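Glycerol Dehydrogenase (Unidentified, PDB 5XN8) catalyses the NAD-dependent oxidation of glycerol to dihydroxyacetone at a metal-dependent active site, letting microorganisms use glycerol as a carbon source without oxygen. Local coordinates at residues 9-14 with 237-242; 119-124 with 169-174; 255-260 with 269-274. One frame throughout, in Å; residues are numbered along the deposited sequence.

In the fold
Close to the N terminus the chain lays down strand 10-14, the outermost strand, within this chain, of the parallel six-stranded sheet of the nucleotide-binding part. Contact 1 closes a long loop when helix 228-247 of the helical part packs on that strand. Within this loop contact 2 closes a shorter one, bringing the turn 119-124 against helix 162-185 at the zinc ion. The two contacts touch, since S241 of contact 1 probably hydrogen-bonds D121 of contact 2. Contact 3 follows in series, closing a short loop, with eight residues between segments 255-260 and 269-274. It meets contact 2 at the zinc, where D171 and H271 are both ligands.

Contact 1 (9-14 with 237-242)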
# COMPACT_ATOMS: atom_id res chain seq x y z
N GLY A 9 0.13 41.16 13.46
CA GLY A 9 -0.70 40.98 14.66
C GLY A 9 -2.01 40.24 14.43
O GLY A 9 -2.33 39.32 15.18
N LYS A 10 -2.75 40.64 13.39
CA LYS A 10 -4.03 40.02 13.04
C LYS A 10 -4.20 39.95 11.52
O LYS A 10 -3.84 40.89 10.81
CB LYS A 10 -5.21 40.79 13.64
CG LYS A 10 -5.38 40.63 15.14
CD LYS A 10 -6.76 41.02 15.61
CE LYS A 10 -6.78 41.23 17.11
NZ LYS A 10 -6.07 42.48 17.54
N TYR A 11 -4.76 38.84 11.04
CA TYR A 11 -5.05 38.64 9.63
C TYR A 11 -6.53 38.29 9.51
O TYR A 11 -6.96 37.31 10.09
CB TYR A 11 -4.13 37.57 9.05
CG TYR A 11 -4.51 37.11 7.67
CD1 TYR A 11 -4.02 37.74 6.53
CD2 TYR A 11 -5.36 36.01 7.49
CE1 TYR A 11 -4.36 37.31 5.27
CE2 TYR A 11 -5.73 35.59 6.23
CZ TYR A 11 -5.21 36.24 5.12
OH TYR A 11 -5.57 35.82 3.86
N LEU A 12 -7.29 39.11 8.80
CA LEU A 12 -8.74 38.93 8.65
C LEU A 12 -9.07 38.58 7.21
O LEU A 12 -8.47 39.14 6.28
CB LEU A 12 -9.49 40.22 9.01
CG LEU A 12 -9.62 40.60 10.48
CD1 LEU A 12 -8.30 41.08 11.05
CD2 LEU A 12 -10.70 41.67 10.62
N GLN A 13 -10.04 37.69 7.01
CA GLN A 13 -10.41 37.27 5.66
C GLN A 13 -11.84 36.75 5.56
O GLN A 13 -12.23 35.87 6.30
CB GLN A 13 -9.45 36.20 5.16
CG GLN A 13 -9.74 35.74 3.74
CD GLN A 13 -8.94 34.52 3.38
OE1 GLN A 13 -7.71 34.52 3.51
NE2 GLN A 13 -9.62 33.45 2.95
N GLY A 14 -12.59 37.27 4.59
CA GLY A 14 -13.95 36.80 4.32
C GLY A 14 -14.75 37.79 3.49
O GLY A 14 -14.24 38.85 3.12
N ASN A 237 -2.09 32.35 -0.90
CA ASN A 237 -1.41 33.45 -1.60
C ASN A 237 -0.92 34.57 -0.69
O ASN A 237 0.05 35.26 -1.04
CB ASN A 237 -2.33 34.07 -2.67
CG ASN A 237 -2.47 33.21 -3.92
OD1 ASN A 237 -2.00 32.06 -3.96
ND2 ASN A 237 -3.10 33.76 -4.94
N THR A 238 -1.59 34.78 0.45
CA THR A 238 -1.32 35.92 1.31
C THR A 238 -0.67 35.55 2.64
O THR A 238 0.44 36.01 2.93
CB THR A 238 -2.60 36.73 1.57
OG1 THR A 238 -3.36 36.81 0.36
CG2 THR A 238 -2.25 38.15 2.04
N TYR A 239 -1.35 34.75 3.47
CA TYR A 239 -0.81 34.42 4.79
C TYR A 239 0.22 33.29 4.73
O TYR A 239 1.30 33.43 5.30
CB TYR A 239 -1.94 34.10 5.80
CG TYR A 239 -1.43 34.10 7.23
CD1 TYR A 239 -0.83 32.98 7.78
CD2 TYR A 239 -1.49 35.25 8.01
CE1 TYR A 239 -0.34 32.98 9.09
CE2 TYR A 239 -0.99 35.28 9.30
CZ TYR A 239 -0.42 34.15 9.84
OH TYR A 239 0.06 34.19 11.13
N LEU A 240 -0.10 32.19 4.05
CA LEU A 240 0.79 31.02 4.03
C LEU A 240 2.08 31.30 3.27
O LEU A 240 3.16 30.86 3.70
CB LEU A 240 0.10 29.80 3.42
CG LEU A 240 -1.24 29.33 4.00
CD1 LEU A 240 -1.65 28.00 3.38
CD2 LEU A 240 -1.15 29.18 5.51
N SER A 241 1.97 32.00 2.15
CA SER A 241 3.14 32.33 1.35
C SER A 241 3.96 33.44 2.01
O SER A 241 5.19 33.41 1.99
CB SER A 241 2.73 32.74 -0.08
OG SER A 241 3.86 32.98 -0.90
N GLY A 242 3.26 34.41 2.62
CA GLY A 242 3.88 35.52 3.33
C GLY A 242 4.73 35.16 4.53
O GLY A 242 5.85 35.65 4.67
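Strand 10-14 and helix 228-247 come closest at Y11 and Y239, whose CA atoms lie 7.7 Å apart, and no hydrogen bond crosses between the two segments. The contact is therefore made by side chains, with two tyrosines and a threonine doing the work. Y11 carries its CG anti to the backbone N (chi1 169°), which sends the ring out from the strand toward the helix. There the methylene of Y239 lies over one face: Y239 CB sits 3.9 Å from the centroid of the Y11 ring, 9° off its normal, a well-centred CH-pi contact. The two tyrosine side chains run past each other in opposite directions, so the ring of Y239 comes back over the root of Y11, and Y239 CD2 approaches Y11 CG to 3.6 Å. With planes 58° apart, the rings form neither a stack nor a T-shaped pair. T238 comes in at the edge of the Y11 ring, near its plane, placing CG2 3.9 Å from Y11 CE1. The phenol of Y11 is held by a short bond within its own strand, Y11 OH to Q13 OE1 (2.5 Å), in the plane of that amide carbonyl. Q13 NE2 in turn bonds the backbone O of E231, about two turns earlier in helix 228-247. The other polar ends turn elsewhere: T238 OG1 to I234 O, and Y239 OH to S7 OG. V150 and M152 of the adjacent strand also pack on Y11, while I5 of the second subunit touches both tyrosines where an antiparallel strand of that subunit continues the sheet. Chemically, this is an apolar seam between sheet and helix, in which buried hydroxyls are satisfied away from the aromatic faces and Q13, bonded to both Y11 OH and E231 O, links strand and helix by polar bonds beside the apolar contact.

Contact 2 (119-124 with 169-174); sequences STDAPT and MGDALS. With ZN (zinc ion), chain E.
Two aspartates meet here oxygen to oxygen: D121 OD1 lies 2.9 Å from D171 OD2, a pairing of two acceptors that is not itself a hydrogen bond. Their side chains cross at about a right angle, with the carboxylate planes turned 68° apart. The zinc ion lies close by, bound by D171 OD1 at 2.1 Å, and its positive charge probably helps to make such proximity tolerable. D121 OD1 remains 3.7 Å from the zinc, beyond bonding distance, so D121 belongs to the second shell. Its other oxygen, OD2, is held by the hydroxyl of S241. The CG of D121 stands between its backbone N and carbonyl carbon (chi1 59°), folding the carboxylate back beside the oxygen that its own amide engages. That amide, D121 N, donates to D171 OD2 over 3.2 Å, meeting the oxygen nearly along its C-O bond. A weak bond from T120 OG1 to the same D171 OD2 (3.3 Å) adds a second donor. T120 OG1 also accepts from A122 N at 3.2 Å, forming an ST turn that sets the hydroxyl in place. One oxygen of D171 thus serves the metal while the other is gripped by the turn, which should limit rotation of the carboxylate. H254, H271 and a water complete the zinc site; in a close relative the equivalent residues bind catalytic manganese, and the counterpart of D121 binds glycerol. The turn 119-124 leads from strand 111-115 of the parallel sheet toward strand 127-131. D171 projects to meet it from helix 162-185, with V275 of helix 271-285 against its side chain, F245 of helix 228-247 beside D121, and helices 197-223 and 290-303 packed around M169 and L173.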
# COMPACT_ATOMS: atom_id res chain seq x y z
N SER A 119 -2.45 39.03 -5.53
CA SER A 119 -1.46 38.75 -6.58
C SER A 119 -0.01 38.62 -6.12
O SER A 119 0.85 38.25 -6.92
CB SER A 119 -1.55 39.85 -7.65
OG SER A 119 -1.30 41.12 -7.08
N THR A 120 0.26 38.94 -4.85
CA THR A 120 1.58 38.81 -4.25
C THR A 120 1.42 38.40 -2.79
O THR A 120 0.31 38.43 -2.25
CB THR A 120 2.40 40.13 -4.32
OG1 THR A 120 3.69 39.91 -3.74
CG2 THR A 120 1.66 41.31 -3.64
N ASP A 121 2.54 38.02 -2.17
CA ASP A 121 2.59 37.68 -0.74
C ASP A 121 3.26 38.79 0.10
O ASP A 121 3.58 38.58 1.27
CB ASP A 121 3.26 36.31 -0.53
CG ASP A 121 4.69 36.24 -1.06
OD1 ASP A 121 5.19 37.24 -1.64
OD2 ASP A 121 5.32 35.15 -0.90
N ALA A 122 3.41 39.97 -0.52
CA ALA A 122 3.94 41.15 0.14
C ALA A 122 3.09 41.69 1.31
O ALA A 122 3.67 42.12 2.29
CB ALA A 122 4.16 42.26 -0.88
N PRO A 123 1.74 41.67 1.20
CA PRO A 123 0.90 42.35 2.21
C PRO A 123 1.22 42.08 3.69
O PRO A 123 1.15 43.01 4.49
CB PRO A 123 -0.51 41.87 1.87
CG PRO A 123 -0.48 41.65 0.40
CD PRO A 123 0.91 41.18 0.08
N THR A 124 1.57 40.84 4.05
CA THR A 124 1.89 40.48 5.44
C THR A 124 3.32 40.84 5.86
O THR A 124 3.60 40.91 7.07
CB THR A 124 1.71 38.95 5.70
OG1 THR A 124 2.66 38.21 4.93
CG2 THR A 124 0.31 38.49 5.33
N MET A 169 -0.82 32.91 -7.40
CA MET A 169 -0.51 31.48 -7.24
C MET A 169 0.89 31.12 -7.74
O MET A 169 1.53 30.20 -7.22
CB MET A 169 -1.57 30.62 -7.93
CG MET A 169 -2.93 30.68 -7.25
SD MET A 169 -4.11 29.50 -7.94
CE MET A 169 -4.42 30.26 -9.54
N GLY A 170 1.37 31.84 -8.75
CA GLY A 170 2.74 31.71 -9.24
C GLY A 170 3.77 32.15 -8.24
O GLY A 170 4.83 31.55 -8.13
N ASP A 171 3.47 33.23 -7.51
CA ASP A 171 4.35 33.75 -6.45
C ASP A 171 4.36 32.81 -5.25
O ASP A 171 5.39 32.63 -4.59
CB ASP A 171 3.86 35.15 -6.02
CG ASP A 171 4.88 35.93 -5.19
OD1 ASP A 171 6.10 35.79 -5.37
OD2 ASP A 171 4.43 36.75 -4.36
N ALA A 172 3.21 32.19 -4.99
CA ALA A 172 3.03 31.30 -3.85
C ALA A 172 3.61 29.91 -4.08
O ALA A 172 4.10 29.28 -3.13
CB ALA A 172 1.54 31.20 -3.52
N LEU A 173 3.55 29.43 -5.32
CA LEU A 173 4.15 28.15 -5.74
C LEU A 173 5.64 28.04 -5.43
O LEU A 173 6.14 26.95 -5.16
CB LEU A 173 3.93 27.95 -7.26
CG LEU A 173 4.53 26.74 -7.99
CD1 LEU A 173 3.59 25.54 -7.99
CD2 LEU A 173 4.88 27.11 -9.42
N SER A 174 6.35 29.16 -5.45
CA SER A 174 7.78 29.19 -5.12
C SER A 174 8.10 29.03 -3.64
O SER A 174 9.26 28.82 -3.29
CB SER A 174 8.36 30.54 -5.52
OG SER A 174 7.94 31.54 -4.61
ZN ZN E . 7.43 37.20 -4.61
O HOH W 1 8.84 38.55 -3.74

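Contact 3 (255-260 with 269-274); sequences AIHNGF and LYHGEK. With ZN (zinc ion), chain E.
H271 and K274, on the first turn of helix 271-285, meet H257 and F260 of helix 252-260. Before that turn begins, Y270 occupies the N-cap position and its backbone N donates to E273 OE1 over 2.9 Å, tying the residue before the helix to its first turn. H271 follows, with CG anti to its backbone N (chi1 180°), reaching the zinc through NE2 at 2.2 Å. The opposite nitrogen, H271 ND1, lies 2.9 Å from H257 NE2. The edge of the H271 ring is directed at the face of H257 in an offset edge-to-face pair with planes 71° apart, and H271 CE1 stands 3.5 Å above the H257 plane, toward its rim. H257 is steadied from its far nitrogen: ND1 donates to N258 OD1 at 2.8 Å, almost in the ring plane. E273 takes no part across the contact; its OE2 forms a salt bridge with R163, which also makes a cation-pi contact with Y270. Last comes K274, whose CB packs 3.8 Å from H257 CD2, while its CD brushes F260 CB more distantly. The chemistry suggests a second-shell role: the edge of H271 faces the ring of H257, which N258 holds through ND1, and H257 thus probably helps to position the zinc ligand H271.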
# COMPACT_ATOMS: atom_id res chain seq x y z
N ALA A 255 15.68 35.14 -6.86
CA ALA A 255 16.91 35.65 -7.46
C ALA A 255 16.83 35.64 -8.99
O ALA A 255 17.27 36.60 -9.63
CB ALA A 255 18.11 34.86 -6.99
N ILE A 256 16.29 34.56 -9.57
CA ILE A 256 16.15 34.46 -11.04
C ILE A 256 15.12 35.47 -11.53
O ILE A 256 15.35 36.12 -12.56
CB ILE A 256 15.81 33.02 -11.52
CG1 ILE A 256 16.99 32.08 -11.28
CG2 ILE A 256 15.39 33.00 -13.00
CD1 ILE A 256 16.69 30.62 -11.52
N HIS A 257 14.01 35.63 -10.81
CA HIS A 257 13.04 36.71 -11.09
C HIS A 257 13.73 38.05 -11.19
O HIS A 257 13.45 38.81 -12.11
CB HIS A 257 11.95 36.77 -10.00
CG HIS A 257 11.25 38.10 -9.91
ND1 HIS A 257 11.80 39.19 -9.28
CD2 HIS A 257 10.06 38.51 -10.40
CE1 HIS A 257 10.97 40.22 -9.38
NE2 HIS A 257 9.91 39.83 -10.05
N ASN A 258 14.62 38.35 -10.25
CA ASN A 258 15.37 39.61 -10.26
C ASN A 258 16.35 39.68 -11.43
O ASN A 258 16.56 40.75 -12.00
CB ASN A 258 16.12 39.82 -8.94
CG ASN A 258 15.20 40.05 -7.76
OD1 ASN A 258 14.00 40.29 -7.92
ND2 ASN A 258 15.75 39.98 -6.57
N GLY A 259 16.95 38.54 -11.76
CA GLY A 259 17.76 38.40 -12.98
C GLY A 259 17.02 38.73 -14.27
O GLY A 259 17.60 39.32 -15.16
N PHE A 260 15.75 38.35 -14.36
CA PHE A 260 14.93 38.60 -15.56
C PHE A 260 14.49 40.05 -15.76
O PHE A 260 14.08 40.42 -16.86
CB PHE A 260 13.70 37.68 -15.62
CG PHE A 260 13.96 36.37 -16.30
CD1 PHE A 260 14.01 36.29 -17.68
CD2 PHE A 260 14.14 35.20 -15.56
CE1 PHE A 260 14.25 35.08 -18.32
CE2 PHE A 260 14.38 33.99 -16.20
CZ PHE A 260 14.43 33.93 -17.57
N LEU A 269 5.23 41.19 -17.91
CA LEU A 269 4.84 40.11 -17.00
C LEU A 269 4.78 40.58 -15.56
O LEU A 269 5.59 41.39 -15.13
CB LEU A 269 5.84 38.95 -17.07
CG LEU A 269 5.94 38.13 -18.34
CD1 LEU A 269 6.94 36.99 -18.10
CD2 LEU A 269 4.59 37.57 -18.75
N TYR A 270 3.83 40.02 -14.81
CA TYR A 270 3.70 40.35 -13.39
C TYR A 270 4.72 39.58 -12.56
O TYR A 270 5.24 38.55 -12.99
CB TYR A 270 2.29 40.06 -12.88
CG TYR A 270 1.13 40.76 -13.58
CD1 TYR A 270 1.30 41.96 -14.28
CD2 TYR A 270 -0.15 40.22 -13.51
CE1 TYR A 270 0.21 42.57 -14.91
CE2 TYR A 270 -1.23 40.82 -14.12
CZ TYR A 270 -1.05 42.00 -14.82
OH TYR A 270 -2.15 42.58 -15.43
N HIS A 271 4.98 40.09 -11.37
CA HIS A 271 5.94 39.52 -10.41
C HIS A 271 5.86 37.99 -10.28
O HIS A 271 6.87 37.29 -10.45
CB HIS A 271 5.71 40.18 -9.04
CG HIS A 271 6.62 39.69 -7.95
ND1 HIS A 271 7.96 40.01 -7.89
CD2 HIS A 271 6.37 38.91 -6.87
CE1 HIS A 271 8.50 39.44 -6.82
NE2 HIS A 271 7.55 38.77 -6.19
N GLY A 272 4.67 37.49 -9.99
CA GLY A 272 4.48 36.08 -9.71
C GLY A 272 4.58 35.15 -10.90
O GLY A 272 4.92 33.98 -10.75
N GLU A 273 4.28 35.67 -12.09
CA GLU A 273 4.42 34.91 -13.34
C GLU A 273 5.89 34.58 -13.61
O GLU A 273 6.22 33.45 -13.97
CB GLU A 273 3.84 35.70 -14.51
CG GLU A 273 2.34 35.91 -14.42
CD GLU A 273 1.81 36.84 -15.50
OE1 GLU A 273 2.56 37.72 -15.95
OE2 GLU A 273 0.62 36.69 -15.92
N LYS A 274 6.76 35.57 -13.43
CA LYS A 274 8.21 35.37 -13.54
C LYS A 274 8.77 34.43 -12.47
O LYS A 274 9.70 33.66 -12.74
CB LYS A 274 8.93 36.72 -13.50
CG LYS A 274 8.70 37.57 -14.73
CD LYS A 274 9.47 38.89 -14.70
CE LYS A 274 8.69 40.00 -14.03
NZ LYS A 274 9.35 41.33 -14.24
ZN ZN E . 7.43 37.20 -4.61
O HOH W 1 8.84 38.55 -3.74